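Local structure of sigma-C capsid protein (Avian reovirus, 2VRS) at residues R90-S95 with V128-F133; D97-T102 with M116-N121; F165-A170 with A198-L203. The protein attaches avian reovirus to host cells as a homotrimeric fibre of the outer capsid and induces apoptosis of the infected cell. All blocks are in the same frame, centred on the assembly; numbering follows the deposited sequence.

Contact 1 (R90-S95 with V128-F133)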
loop_
_atom_site.group_PDB
_atom_site.type_symbol
_atom_site.label_atom_id
_atom_site.label_comp_id
_atom_site.label_asym_id
_atom_site.label_seq_id
_atom_site.Cartn_x
_atom_site.Cartn_y
_atom_site.Cartn_z
ATOM N N ARG C 90 -31.915 1.122 7.569
ATOM C CA ARG C 90 -33.227 1.614 7.185
ATOM C C ARG C 90 -33.660 1.144 5.839
ATOM O O ARG C 90 -32.999 1.416 4.842
ATOM C CB ARG C 90 -33.211 3.148 7.210
ATOM C CG ARG C 90 -32.995 3.690 8.620
ATOM C CD ARG C 90 -32.885 5.201 8.463
ATOM N NE ARG C 90 -32.666 5.856 9.723
ATOM C CZ ARG C 90 -33.637 6.292 10.510
ATOM N NH1 ARG C 90 -34.917 6.121 10.171
ATOM N NH2 ARG C 90 -33.311 6.887 11.649
ATOM N N GLY C 91 -34.787 0.435 5.802
ATOM C CA GLY C 91 -35.373 0.015 4.532
ATOM C C GLY C 91 -35.957 1.213 3.818
ATOM O O GLY C 91 -36.596 2.065 4.448
ATOM N N THR C 92 -35.713 1.295 2.516
ATOM C CA THR C 92 -36.477 2.151 1.615
ATOM C C THR C 92 -36.731 1.371 0.321
ATOM O O THR C 92 -36.262 0.236 0.152
ATOM C CB THR C 92 -35.715 3.439 1.255
ATOM O OG1 THR C 92 -34.532 3.111 0.534
ATOM C CG2 THR C 92 -35.350 4.245 2.507
ATOM N N ASN C 93 -37.496 1.971 -0.581
ATOM C CA ASN C 93 -37.683 1.419 -1.920
ATOM C C ASN C 93 -37.937 -0.091 -1.988
ATOM O O ASN C 93 -37.148 -0.849 -2.572
ATOM C CB ASN C 93 -36.490 1.819 -2.795
ATOM C CG ASN C 93 -36.347 3.327 -2.922
ATOM O OD1 ASN C 93 -35.522 3.948 -2.242
ATOM N ND2 ASN C 93 -37.156 3.923 -3.780
ATOM N N GLY C 94 -39.044 -0.528 -1.400
ATOM C CA GLY C 94 -39.391 -1.944 -1.373
ATOM C C GLY C 94 -39.530 -2.389 0.067
ATOM O O GLY C 94 -39.815 -3.549 0.347
ATOM N N SER C 95 -39.306 -1.440 0.973
ATOM C CA SER C 95 -39.520 -1.611 2.404
ATOM C C SER C 95 -39.624 -0.243 3.093
ATOM O O SER C 95 -38.988 0.727 2.657
ATOM C CB SER C 95 -38.357 -2.398 3.030
ATOM O OG SER C 95 -38.572 -2.586 4.407
ATOM N N VAL C 128 -37.107 -6.302 -4.967
ATOM C CA VAL C 128 -35.812 -5.648 -4.682
ATOM C C VAL C 128 -36.056 -4.700 -3.509
ATOM O O VAL C 128 -37.135 -4.111 -3.401
ATOM C CB VAL C 128 -35.288 -4.841 -5.911
ATOM C CG1 VAL C 128 -34.039 -4.057 -5.545
ATOM C CG2 VAL C 128 -34.959 -5.760 -7.079
ATOM N N VAL C 129 -35.071 -4.555 -2.624
ATOM C CA VAL C 129 -35.173 -3.637 -1.504
ATOM C C VAL C 129 -33.847 -2.881 -1.363
ATOM O O VAL C 129 -32.782 -3.413 -1.736
ATOM C CB VAL C 129 -35.513 -4.382 -0.194
ATOM C CG1 VAL C 129 -34.394 -5.377 0.195
ATOM C CG2 VAL C 129 -35.799 -3.419 0.955
ATOM N N LEU C 130 -33.939 -1.651 -0.846
ATOM C CA LEU C 130 -32.781 -0.846 -0.513
ATOM C C LEU C 130 -32.655 -0.763 1.005
ATOM O O LEU C 130 -33.655 -0.633 1.720
ATOM C CB LEU C 130 -32.905 0.552 -1.129
ATOM C CG LEU C 130 -32.407 0.725 -2.563
ATOM C CD1 LEU C 130 -33.050 -0.183 -3.625
ATOM C CD2 LEU C 130 -32.516 2.208 -2.964
ATOM N N LEU C 131 -31.428 -0.833 1.491
ATOM C CA LEU C 131 -31.158 -0.809 2.957
ATOM C C LEU C 131 -30.025 0.157 3.191
ATOM O O LEU C 131 -28.935 0.001 2.653
ATOM C CB LEU C 131 -30.756 -2.197 3.438
ATOM C CG LEU C 131 -30.900 -2.485 4.926
ATOM C CD1 LEU C 131 -32.383 -2.242 5.365
ATOM C CD2 LEU C 131 -30.473 -3.946 5.291
ATOM N N THR C 132 -30.309 1.156 4.008
ATOM C CA THR C 132 -29.411 2.276 4.227
ATOM C C THR C 132 -28.666 2.163 5.569
ATOM O O THR C 132 -29.249 1.813 6.603
ATOM C CB THR C 132 -30.192 3.623 4.032
ATOM O OG1 THR C 132 -30.540 3.743 2.649
ATOM C CG2 THR C 132 -29.297 4.825 4.450
ATOM N N PHE C 133 -27.361 2.480 5.539
ATOM C CA PHE C 133 -26.447 2.387 6.697
ATOM C C PHE C 133 -25.803 3.771 6.862
ATOM O O PHE C 133 -24.809 4.096 6.252
ATOM C CB PHE C 133 -25.363 1.329 6.432
ATOM C CG PHE C 133 -25.901 -0.065 6.460
ATOM C CD1 PHE C 133 -25.933 -0.764 7.664
ATOM C CD2 PHE C 133 -26.435 -0.634 5.295
ATOM C CE1 PHE C 133 -26.461 -2.070 7.714
ATOM C CE2 PHE C 133 -27.014 -1.960 5.327
ATOM C CZ PHE C 133 -27.004 -2.668 6.529
HETATM O O HOH W 1 -32.646 2.228 2.088
HETATM O O HOH W 2 -39.013 -5.296 -1.516
#
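R90 and T132 grip each other by two backbone hydrogen bonds, R90 N to T132 O at 2.9 Å and T132 N to R90 O at 2.8 Å. The first donor lies in the carbonyl plane on a lone pair. A second pair follows at T92 and L130: T92 N reaches L130 O at 2.9 Å, from above the plane of that carbonyl, and the return bond from L130 N to T92 O is longer, 3.2 Å. On the face that carries the side chains of T92 and T132, one water joins R90 O, T92 OG1 and T132 OG1, so both threonine hydroxyls are tied back to the strand pair; T132 OG1 also pairs with T187. R90 turns its guanidinium away to a salt bridge with D137.

Packing takes over beyond these bonds. T92 has chi1 at 64°, which sets OG1 over the CB of L130, while L130 crosses the N93 side chain at a slant, CD1 near N93 CB and CD2 3.5 Å from N93 OD1. On the other face, L131 CD1 fits against the backbone at G91 N. S95 CB presses on V129 CG2 at 3.4 Å, a tight approach for two carbons, while S95 OG turns to T123 O.

Past T92 the chain leaves the strand at N93, and G94, with phi 122°, carries the chain close past V128. A second water lies within hydrogen-bonding distance of both G94 O and V128 O where the direct pairing has ceased. The arrangement is an antiparallel strand pair with a turn peeling off its end, within the beta-barrel of the C-terminal, receptor-binding domain of the fibre.

Contact 2 (D97-T102 with M116-N121)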
loop_
_atom_site.group_PDB
_atom_site.type_symbol
_atom_site.label_atom_id
_atom_site.label_comp_id
_atom_site.label_asym_id
_atom_site.label_seq_id
_atom_site.Cartn_x
_atom_site.Cartn_y
_atom_site.Cartn_z
ATOM N N ASP C 97 -39.438 -0.532 6.581
ATOM C CA ASP C 97 -39.119 -1.088 7.883
ATOM C C ASP C 97 -37.645 -0.803 8.240
ATOM O O ASP C 97 -36.856 -0.370 7.396
ATOM C CB ASP C 97 -39.415 -2.582 7.799
ATOM C CG ASP C 97 -39.664 -3.220 9.130
ATOM O OD1 ASP C 97 -39.599 -2.538 10.187
ATOM O OD2 ASP C 97 -39.935 -4.439 9.097
ATOM N N THR C 98 -37.288 -1.014 9.498
ATOM C CA THR C 98 -35.891 -0.921 9.934
ATOM C C THR C 98 -35.480 -2.288 10.531
ATOM O O THR C 98 -36.336 -3.119 10.868
ATOM C CB THR C 98 -35.686 0.166 10.995
ATOM O OG1 THR C 98 -36.519 -0.111 12.122
ATOM C CG2 THR C 98 -36.047 1.566 10.474
ATOM N N ILE C 99 -34.174 -2.532 10.629
ATOM C CA ILE C 99 -33.705 -3.789 11.172
ATOM C C ILE C 99 -32.428 -3.521 11.899
ATOM O O ILE C 99 -31.557 -2.794 11.413
ATOM C CB ILE C 99 -33.565 -4.913 10.089
ATOM C CG1 ILE C 99 -33.267 -6.293 10.756
ATOM C CG2 ILE C 99 -32.520 -4.531 9.035
ATOM C CD1 ILE C 99 -33.524 -7.476 9.833
ATOM N N ASP C 100 -32.350 -4.070 13.107
ATOM C CA ASP C 100 -31.201 -3.913 13.974
ATOM C C ASP C 100 -30.128 -4.924 13.641
ATOM O O ASP C 100 -30.326 -6.148 13.773
ATOM C CB ASP C 100 -31.632 -4.088 15.430
ATOM C CG ASP C 100 -32.311 -2.842 15.989
ATOM O OD1 ASP C 100 -32.184 -1.726 15.403
ATOM O OD2 ASP C 100 -32.982 -2.984 17.030
ATOM N N MET C 101 -28.988 -4.406 13.202
ATOM C CA MET C 101 -27.844 -5.249 12.848
ATOM C C MET C 101 -26.789 -5.265 13.932
ATOM O O MET C 101 -26.366 -4.226 14.445
ATOM C CB MET C 101 -27.170 -4.730 11.552
ATOM C CG MET C 101 -28.111 -4.606 10.352
ATOM S SD MET C 101 -29.007 -6.123 9.900
ATOM C CE MET C 101 -27.618 -7.078 9.223
ATOM N N THR C 102 -26.323 -6.467 14.272
ATOM C CA THR C 102 -25.120 -6.595 15.069
ATOM C C THR C 102 -23.910 -6.602 14.130
ATOM O O THR C 102 -23.813 -7.426 13.208
ATOM C CB THR C 102 -25.191 -7.905 15.874
ATOM O OG1 THR C 102 -26.316 -7.788 16.768
ATOM C CG2 THR C 102 -23.914 -8.176 16.652
ATOM N N MET C 116 -22.044 -8.397 9.398
ATOM C CA MET C 116 -23.281 -8.011 10.127
ATOM C C MET C 116 -24.301 -9.131 10.130
ATOM O O MET C 116 -24.455 -9.871 9.138
ATOM C CB MET C 116 -23.951 -6.864 9.402
ATOM C CG MET C 116 -23.007 -5.688 9.097
ATOM S SD MET C 116 -24.002 -4.340 8.381
ATOM C CE MET C 116 -22.751 -3.240 7.775
ATOM N N SER C 117 -25.015 -9.244 11.250
ATOM C CA SER C 117 -26.095 -10.205 11.309
ATOM C C SER C 117 -27.271 -9.581 12.049
ATOM O O SER C 117 -27.113 -8.664 12.864
ATOM C CB SER C 117 -25.642 -11.506 11.987
ATOM O OG SER C 117 -25.257 -11.261 13.313
ATOM N N SER C 118 -28.465 -10.057 11.751
ATOM C CA SER C 118 -29.580 -9.392 12.393
ATOM C C SER C 118 -30.283 -10.308 13.337
ATOM O O SER C 118 -30.369 -11.507 13.119
ATOM C CB SER C 118 -30.573 -8.920 11.362
ATOM O OG SER C 118 -31.299 -10.043 10.804
ATOM N N THR C 119 -30.866 -9.683 14.347
ATOM C CA THR C 119 -32.002 -10.268 15.012
ATOM C C THR C 119 -33.260 -9.503 14.539
ATOM O O THR C 119 -33.206 -8.314 14.168
ATOM C CB THR C 119 -31.804 -10.328 16.556
ATOM O OG1 THR C 119 -32.601 -11.391 17.096
ATOM C CG2 THR C 119 -32.106 -8.973 17.240
ATOM N N GLY C 120 -34.388 -10.188 14.521
ATOM C CA GLY C 120 -35.579 -9.564 13.984
ATOM C C GLY C 120 -35.626 -9.668 12.477
ATOM O O GLY C 120 -34.916 -10.462 11.846
ATOM N N ASN C 121 -36.482 -8.857 11.880
ATOM C CA ASN C 121 -36.838 -9.088 10.506
ATOM C C ASN C 121 -37.144 -7.790 9.819
ATOM O O ASN C 121 -37.135 -6.725 10.446
ATOM C CB ASN C 121 -38.063 -9.970 10.441
ATOM C CG ASN C 121 -39.229 -9.379 11.199
ATOM O OD1 ASN C 121 -40.049 -8.683 10.609
ATOM N ND2 ASN C 121 -39.295 -9.616 12.512
HETATM O O HOH W 3 -41.210 -6.476 10.117
HETATM O O HOH W 4 -38.075 -4.830 12.009
HETATM O O HOH W 5 -34.499 -5.646 14.353
HETATM O O HOH W 6 -28.922 -7.430 16.041
#
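M101 and M116 cross at about a right angle on the packed side of this contact, where M101 CE rests 3.7 Å from M116 CB. The M101 chain is bent at both chi2 (-56°) and chi3 (-71°), and this fold brings SD back against S118 CB at 3.5 Å and lays the methyl along the backbone of the opposite strand. I99 CD1 lies 3.6 Å from S118 CB and 3.5 Å from S118 OG, so the M101 sulfur and the I99 methyl both touch S118 CB. S118 OG accepts a bond from the backbone N of L203. F133 packs on both methionines.

Beside this cluster the backbones are well joined. T102 N donates to S117 O at 2.7 Å, nearly along the C=O axis, and S117 N returns to T102 O at 2.9 Å, in the carbonyl plane. M101 and S118 form the adjoining non-hydrogen-bonded pair.

Toward N121 the strands spread, and water replaces direct bonds. One water bridges D100 O and T102 OG1, with a weak bond from T119 N; the next accepts from D100 N and donates to T119 O. Of two more at the far end, one lies close to both T98 O and N121 O, and the other bridges the side chains of D97 and N121. D97 OD2 also reaches T123 N, while D97 OD1 accepts a bond from the next residue's backbone, T98 N, from above the carboxylate plane; N121 OD1 has N199 as a further partner. G120 lets the chain turn here with phi 83°. Closely paired at T102, splayed and water-bridged from D100 to D97, the contact is the open end of the antiparallel beta hairpin formed by strands 98-108 and 111-119 in the C-terminal domain.

Contact 3 (F165-A170 with A198-L203)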
loop_
_atom_site.group_PDB
_atom_site.type_symbol
_atom_site.label_atom_id
_atom_site.label_comp_id
_atom_site.label_asym_id
_atom_site.label_seq_id
_atom_site.Cartn_x
_atom_site.Cartn_y
_atom_site.Cartn_z
ATOM N N PHE C 165 -30.395 -14.206 3.631
ATOM C CA PHE C 165 -31.486 -14.093 4.615
ATOM C C PHE C 165 -32.378 -15.307 4.448
ATOM O O PHE C 165 -32.310 -16.026 3.422
ATOM C CB PHE C 165 -32.290 -12.808 4.366
ATOM C CG PHE C 165 -32.725 -12.620 2.927
ATOM C CD1 PHE C 165 -33.902 -13.218 2.439
ATOM C CD2 PHE C 165 -31.943 -11.874 2.048
ATOM C CE1 PHE C 165 -34.290 -13.070 1.096
ATOM C CE2 PHE C 165 -32.327 -11.710 0.718
ATOM C CZ PHE C 165 -33.504 -12.299 0.234
ATOM N N THR C 166 -33.288 -15.461 5.422
ATOM C CA THR C 166 -34.303 -16.506 5.354
ATOM C C THR C 166 -35.639 -15.867 4.925
ATOM O O THR C 166 -36.032 -14.810 5.453
ATOM C CB THR C 166 -34.441 -17.172 6.716
ATOM O OG1 THR C 166 -33.183 -17.751 7.070
ATOM C CG2 THR C 166 -35.512 -18.280 6.681
ATOM N N ARG C 167 -36.300 -16.513 3.964
ATOM C CA ARG C 167 -37.640 -16.157 3.490
ATOM C C ARG C 167 -38.410 -17.461 3.241
ATOM O O ARG C 167 -37.955 -18.317 2.468
ATOM C CB ARG C 167 -37.571 -15.364 2.189
ATOM C CG ARG C 167 -38.934 -14.971 1.611
ATOM C CD ARG C 167 -38.790 -14.310 0.255
ATOM N NE ARG C 167 -40.099 -14.013 -0.327
ATOM C CZ ARG C 167 -40.513 -12.830 -0.775
ATOM N NH1 ARG C 167 -39.722 -11.759 -0.746
ATOM N NH2 ARG C 167 -41.735 -12.723 -1.283
ATOM N N ASP C 168 -39.544 -17.602 3.920
ATOM C CA ASP C 168 -40.344 -18.841 3.896
ATOM C C ASP C 168 -39.486 -20.058 4.201
ATOM O O ASP C 168 -39.388 -20.990 3.391
ATOM C CB ASP C 168 -41.039 -19.017 2.538
ATOM C CG ASP C 168 -41.927 -17.834 2.172
ATOM O OD1 ASP C 168 -42.525 -17.203 3.079
ATOM O OD2 ASP C 168 -42.029 -17.542 0.958
ATOM N N SER C 169 -38.824 -20.019 5.352
ATOM C CA SER C 169 -38.021 -21.144 5.830
ATOM C C SER C 169 -36.982 -21.694 4.823
ATOM O O SER C 169 -36.581 -22.852 4.914
ATOM C CB SER C 169 -38.948 -22.261 6.363
ATOM O OG SER C 169 -39.812 -21.765 7.391
ATOM N N ALA C 170 -36.536 -20.859 3.881
ATOM C CA ALA C 170 -35.415 -21.206 2.990
ATOM C C ALA C 170 -34.434 -20.024 2.958
ATOM O O ALA C 170 -34.894 -18.880 2.902
ATOM C CB ALA C 170 -35.921 -21.492 1.585
ATOM N N ALA C 198 -43.982 -9.627 2.289
ATOM C CA ALA C 198 -43.318 -10.798 2.827
ATOM C C ALA C 198 -42.351 -10.333 3.875
ATOM O O ALA C 198 -42.118 -9.133 4.033
ATOM C CB ALA C 198 -42.587 -11.546 1.736
ATOM N N ASN C 199 -41.815 -11.287 4.618
ATOM C CA ASN C 199 -40.913 -10.997 5.705
ATOM C C ASN C 199 -39.632 -11.776 5.467
ATOM O O ASN C 199 -39.672 -12.962 5.129
ATOM C CB ASN C 199 -41.564 -11.418 7.032
ATOM C CG ASN C 199 -40.824 -10.903 8.240
ATOM O OD1 ASN C 199 -40.229 -11.681 8.992
ATOM N ND2 ASN C 199 -40.849 -9.580 8.436
ATOM N N ILE C 200 -38.505 -11.081 5.598
ATOM C CA ILE C 200 -37.199 -11.725 5.585
ATOM C C ILE C 200 -36.524 -11.542 6.949
ATOM O O ILE C 200 -36.690 -10.523 7.622
ATOM C CB ILE C 200 -36.319 -11.220 4.367
ATOM C CG1 ILE C 200 -35.896 -9.761 4.567
ATOM C CG2 ILE C 200 -37.063 -11.426 3.028
ATOM C CD1 ILE C 200 -34.863 -9.241 3.553
ATOM N N ARG C 201 -35.799 -12.555 7.395
ATOM C CA ARG C 201 -35.183 -12.486 8.710
ATOM C C ARG C 201 -33.813 -13.110 8.622
ATOM O O ARG C 201 -33.419 -13.604 7.553
ATOM C CB ARG C 201 -36.056 -13.211 9.758
ATOM C CG ARG C 201 -36.223 -14.710 9.460
ATOM C CD ARG C 201 -37.048 -15.462 10.521
ATOM N NE ARG C 201 -37.392 -16.806 10.056
ATOM C CZ ARG C 201 -36.766 -17.918 10.398
ATOM N NH1 ARG C 201 -35.739 -17.879 11.250
ATOM N NH2 ARG C 201 -37.192 -19.076 9.894
ATOM N N SER C 202 -33.057 -13.068 9.725
ATOM C CA SER C 202 -31.690 -13.639 9.756
ATOM C C SER C 202 -30.839 -13.052 8.618
ATOM O O SER C 202 -30.141 -13.784 7.886
ATOM C CB SER C 202 -31.705 -15.176 9.613
ATOM O OG SER C 202 -32.467 -15.761 10.672
ATOM N N LEU C 203 -30.942 -11.740 8.459
ATOM C CA LEU C 203 -30.203 -11.059 7.390
ATOM C C LEU C 203 -28.738 -10.983 7.772
ATOM O O LEU C 203 -28.404 -10.664 8.921
ATOM C CB LEU C 203 -30.775 -9.639 7.173
ATOM C CG LEU C 203 -30.092 -8.702 6.165
ATOM C CD1 LEU C 203 -30.227 -9.166 4.671
ATOM C CD2 LEU C 203 -30.682 -7.274 6.361
HETATM O O HOH W 7 -33.225 -18.559 9.689
HETATM O O HOH W 8 -42.962 -13.913 4.112
HETATM O O HOH W 9 -40.869 -15.394 5.270
HETATM O O HOH W 10 -39.222 -17.861 7.532
#
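F165 and I200 meet through matching torsions: F165 has CG between its backbone N and carbonyl carbon (chi1 50°), and I200 holds CG1 in the same kind of position (chi1 70°). With these torsions the I200 CD1 methyl sits over one face of the phenyl ring, 4.2 Å from its centroid and 14° off the normal, a CH-pi contact. I200 CB and CG2 lie against F165 CD1, and L203 CD1 approaches CD2 of the same ring obliquely. F190 packs on all three side chains, and F165 also touches Y174, which with H172 binds a zinc ion in this crystal.

The neighbouring pair is polar at its core. T166 N donates to R201 O at 2.8 Å in a nearly straight bond, and R201 N returns to T166 O at 3.0 Å. These join strand 159-167 to strand 198-210 as antiparallel neighbours in the beta-barrel of the C-terminal domain, beside a type I' turn from R167 to A170 that leads strand 159-167 into strand 170-180 as a tight hairpin. On the side facing away from F165, the extended R201 chain passes obliquely across T166, whose CG2 lies over one face of the guanidinium, 3.7 Å from R201 NH2. T166 OG1 shares a water with S202 OG, and another water joins S169 N to R201 NE.

R167 stretches its chain the other way until its guanidinium lies flat over the methyl of A198, with A198 CB 3.4 Å from R167 NH2; its NH1 is bonded to T192 O, which helps fix the plane of the group. Waters continue the join where the strands separate around the turn: D168 N and N199 O share one, and N199 N donates to another that also makes a weak bond to D168 OD1.

How the contacts relate
All three contacts lie in the C-terminal, receptor-binding domain of the fibre, at the end of the chain remote from the helix 3-38, within one curled antiparallel sheet. Contacts 1 and 2 have centres 12 Å apart, as do contacts 2 and 3, while contacts 1 and 3 are 15 Å apart. Along the chain, contact 2 is nested inside the loop closed by contact 1, and contact 3 follows both. Strands 81-92 and 98-108 adjoin between contacts 1 and 2, probably hydrogen-bonded through G91 N and D97 O; strands 111-119 and 198-210 adjoin between contacts 2 and 3. L131 and L203 pack together, linking contacts 1 and 3 through their side chains.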